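Local coordinates for putative uncharacterized protein TTHA0988 (PDB 3OEP) that is of unknown function but is a KipI-KipA homologue with cyclophilin-like domains, probably not the allophanate hydrolase it was once taken for, at residues A[132-137]-A[153-158]. Numbering follows the deposited sequence.
Sequences ALRLPR and AGVQTG
G154 N donates a backbone hydrogen bond to L135 O at 2.8 Å, nearly straight at the hydrogen (178°), the donor standing well above the carbonyl plane. A153 CA offers its hydrogen to the same L135 O from 3.5 Å. A water ties the next pair of peptide groups: it takes the N-H of L135 at 3.0 Å from L135 N and donates toward L133 O and G154 O, each 2.9 Å away, which compete with further acceptors nearby. Segment 153-158 opens with a type II' turn from A153 to Q156, closed by paired backbone bonds between those two residues; G154, with its positive phi of 54°, sits at the second position, where glycine is favoured.

The R134 side chain extends beside this turn toward V155. Its CG rests 3.4 Å from G154 O, and the two side chains lie alongside each other in a common direction. V155 has chi1 74°, which puts CG1 between the backbone N and the carbonyl carbon and swings CG2 across one face of the R134 guanidinium, 3.6 Å from R134 CZ and displaced from the centre of the group. R134 NE is hydrogen-bonded to V129 O, which probably helps hold the plane of the guanidinium. At the other end the CB atoms of R137 and A153 just touch; the R137 guanidinium turns off to a salt bridge with E434.

The turn is the hairpin link between strands 149-153 and 156-159 of the cyclophilin-like domain, and the loop following strand 124-127 runs alongside it, with L133 and L135 packed against helix 89-96 and L133 also against helix 100-108.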
ATOM      1  N   ALA A 132     -16.166  21.611 -21.802  1.00 16.20           N
ATOM      2  CA  ALA A 132     -16.166  21.046 -23.155  1.00 15.37           C
ATOM      3  C   ALA A 132     -15.289  19.804 -23.310  1.00 14.96           C
ATOM      4  O   ALA A 132     -15.469  19.051 -24.260  1.00 15.94           O
ATOM      5  CB  ALA A 132     -15.747  22.110 -24.179  1.00 16.82           C
ATOM      6  N   LEU A 133     -14.349  19.595 -22.384  1.00 13.64           N
ATOM      7  CA  LEU A 133     -13.423  18.460 -22.448  1.00 13.74           C
ATOM      8  C   LEU A 133     -13.803  17.326 -21.485  1.00 13.56           C
ATOM      9  O   LEU A 133     -13.095  16.329 -21.382  1.00 14.84           O
ATOM     10  CB  LEU A 133     -11.993  18.947 -22.188  1.00 14.37           C
ATOM     11  CG  LEU A 133     -10.838  17.949 -22.308  1.00 14.69           C
ATOM     12  CD1 LEU A 133     -10.883  17.165 -23.622  1.00 15.09           C
ATOM     13  CD2 LEU A 133      -9.494  18.673 -22.154  1.00 12.31           C
ATOM     14  N   ARG A 134     -14.944  17.454 -20.811  1.00 13.67           N
ATOM     15  CA  ARG A 134     -15.353  16.436 -19.840  1.00 14.08           C
ATOM     16  C   ARG A 134     -16.012  15.237 -20.511  1.00 16.53           C
ATOM     17  O   ARG A 134     -17.033  15.373 -21.185  1.00 16.99           O
ATOM     18  CB  ARG A 134     -16.292  17.041 -18.796  1.00 15.00           C
ATOM     19  CG  ARG A 134     -15.613  18.112 -17.984  1.00 15.43           C
ATOM     20  CD  ARG A 134     -16.503  18.687 -16.907  1.00 16.07           C
ATOM     21  NE  ARG A 134     -15.893  19.881 -16.335  1.00 15.34           N
ATOM     22  CZ  ARG A 134     -16.484  20.704 -15.477  1.00 21.32           C
ATOM     23  NH1 ARG A 134     -17.728  20.468 -15.057  1.00 23.48           N
ATOM     24  NH2 ARG A 134     -15.825  21.771 -15.037  1.00 19.75           N
ATOM     25  N   LEU A 135     -15.429  14.058 -20.322  1.00 16.73           N
ATOM     26  CA  LEU A 135     -16.062  12.841 -20.805  1.00 19.56           C
ATOM     27  C   LEU A 135     -15.738  11.663 -19.897  1.00 19.34           C
ATOM     28  O   LEU A 135     -14.700  11.659 -19.228  1.00 18.61           O
ATOM     29  CB  LEU A 135     -15.683  12.553 -22.260  1.00 22.60           C
ATOM     30  CG  LEU A 135     -14.442  11.731 -22.562  1.00 23.52           C
ATOM     31  CD1 LEU A 135     -14.346  11.413 -24.063  1.00 19.85           C
ATOM     32  CD2 LEU A 135     -13.212  12.484 -22.076  1.00 25.15           C
ATOM     33  N   PRO A 136     -16.632  10.663 -19.866  1.00 20.21           N
ATOM     34  CA  PRO A 136     -16.461   9.562 -18.934  1.00 21.32           C
ATOM     35  C   PRO A 136     -15.235   8.707 -19.223  1.00 19.83           C
ATOM     36  O   PRO A 136     -14.740   8.663 -20.354  1.00 18.91           O
ATOM     37  CB  PRO A 136     -17.742   8.729 -19.122  1.00 22.91           C
ATOM     38  CG  PRO A 136     -18.706   9.616 -19.764  1.00 25.17           C
ATOM     39  CD  PRO A 136     -17.915  10.576 -20.589  1.00 22.82           C
ATOM     40  N   ARG A 137     -14.766   8.024 -18.188  1.00 22.30           N
ATOM     41  CA  ARG A 137     -13.710   7.044 -18.338  1.00 23.53           C
ATOM     42  C   ARG A 137     -14.180   5.878 -19.208  1.00 24.03           C
ATOM     43  O   ARG A 137     -15.373   5.734 -19.495  1.00 22.95           O
ATOM     44  CB  ARG A 137     -13.229   6.560 -16.963  1.00 25.56           C
ATOM     45  CG  ARG A 137     -14.229   5.765 -16.140  1.00 31.24           C
ATOM     46  CD  ARG A 137     -13.641   5.462 -14.760  1.00 37.98           C
ATOM     47  NE  ARG A 137     -14.239   4.276 -14.144  1.00 43.84           N
ATOM     48  CZ  ARG A 137     -15.333   4.270 -13.379  1.00 50.04           C
ATOM     49  NH1 ARG A 137     -15.997   5.393 -13.111  1.00 52.46           N
ATOM     50  NH2 ARG A 137     -15.776   3.120 -12.881  1.00 52.85           N
ATOM     51  N   ALA A 153     -10.729  12.237 -17.239  1.00 12.55           N
ATOM     52  CA  ALA A 153     -12.000  11.574 -17.005  1.00 14.39           C
ATOM     53  C   ALA A 153     -12.877  12.548 -16.243  1.00 14.26           C
ATOM     54  O   ALA A 153     -12.531  12.983 -15.140  1.00 12.57           O
ATOM     55  CB  ALA A 153     -11.810  10.289 -16.229  1.00 15.20           C
ATOM     56  N   GLY A 154     -14.002  12.902 -16.853  1.00 14.73           N
ATOM     57  CA  GLY A 154     -14.905  13.901 -16.306  1.00 15.88           C
ATOM     58  C   GLY A 154     -14.183  15.204 -16.010  1.00 14.10           C
ATOM     59  O   GLY A 154     -13.437  15.714 -16.842  1.00 15.07           O
ATOM     60  N   VAL A 155     -14.394  15.727 -14.803  1.00 15.75           N
ATOM     61  CA  VAL A 155     -13.803  17.006 -14.386  1.00 13.57           C
ATOM     62  C   VAL A 155     -12.319  16.895 -13.996  1.00 13.73           C
ATOM     63  O   VAL A 155     -11.685  17.903 -13.666  1.00 14.21           O
ATOM     64  CB  VAL A 155     -14.620  17.613 -13.209  1.00 16.25           C
ATOM     65  CG1 VAL A 155     -14.355  16.850 -11.921  1.00 14.87           C
ATOM     66  CG2 VAL A 155     -14.329  19.108 -13.039  1.00 17.23           C
ATOM     67  N   GLN A 156     -11.762  15.686 -14.039  1.00 12.81           N
ATOM     68  CA  GLN A 156     -10.398  15.459 -13.565  1.00 13.06           C
ATOM     69  C   GLN A 156      -9.400  15.146 -14.669  1.00 12.98           C
ATOM     70  O   GLN A 156      -9.741  14.551 -15.694  1.00 13.49           O
ATOM     71  CB  GLN A 156     -10.376  14.317 -12.558  1.00 15.09           C
ATOM     72  CG  GLN A 156     -11.223  14.562 -11.333  1.00 16.78           C
ATOM     73  CD  GLN A 156     -10.964  13.527 -10.271  1.00 23.21           C
ATOM     74  OE1 GLN A 156     -10.181  13.761  -9.359  1.00 25.48           O
ATOM     75  NE2 GLN A 156     -11.585  12.359 -10.403  1.00 25.06           N
ATOM     76  N   THR A 157      -8.157  15.554 -14.442  1.00 12.78           N
ATOM     77  CA  THR A 157      -7.047  15.123 -15.271  1.00 11.50           C
ATOM     78  C   THR A 157      -5.964  14.590 -14.338  1.00 13.30           C
ATOM     79  O   THR A 157      -5.923  14.926 -13.154  1.00 12.95           O
ATOM     80  CB  THR A 157      -6.543  16.257 -16.214  1.00 13.64           C
ATOM     81  OG1 THR A 157      -5.553  15.743 -17.120  1.00 12.72           O
ATOM     82  CG2 THR A 157      -5.959  17.423 -15.432  1.00 13.82           C
ATOM     83  N   GLY A 158      -5.112  13.722 -14.859  1.00 13.48           N
ATOM     84  CA  GLY A 158      -4.094  13.093 -14.038  1.00 14.11           C
ATOM     85  C   GLY A 158      -2.880  12.692 -14.841  1.00 13.70           C
ATOM     86  O   GLY A 158      -2.900  12.714 -16.078  1.00 12.47           O
TER
HETATM   87  O   HOH W   1     -12.636  14.415 -19.252  1.00 11.35           O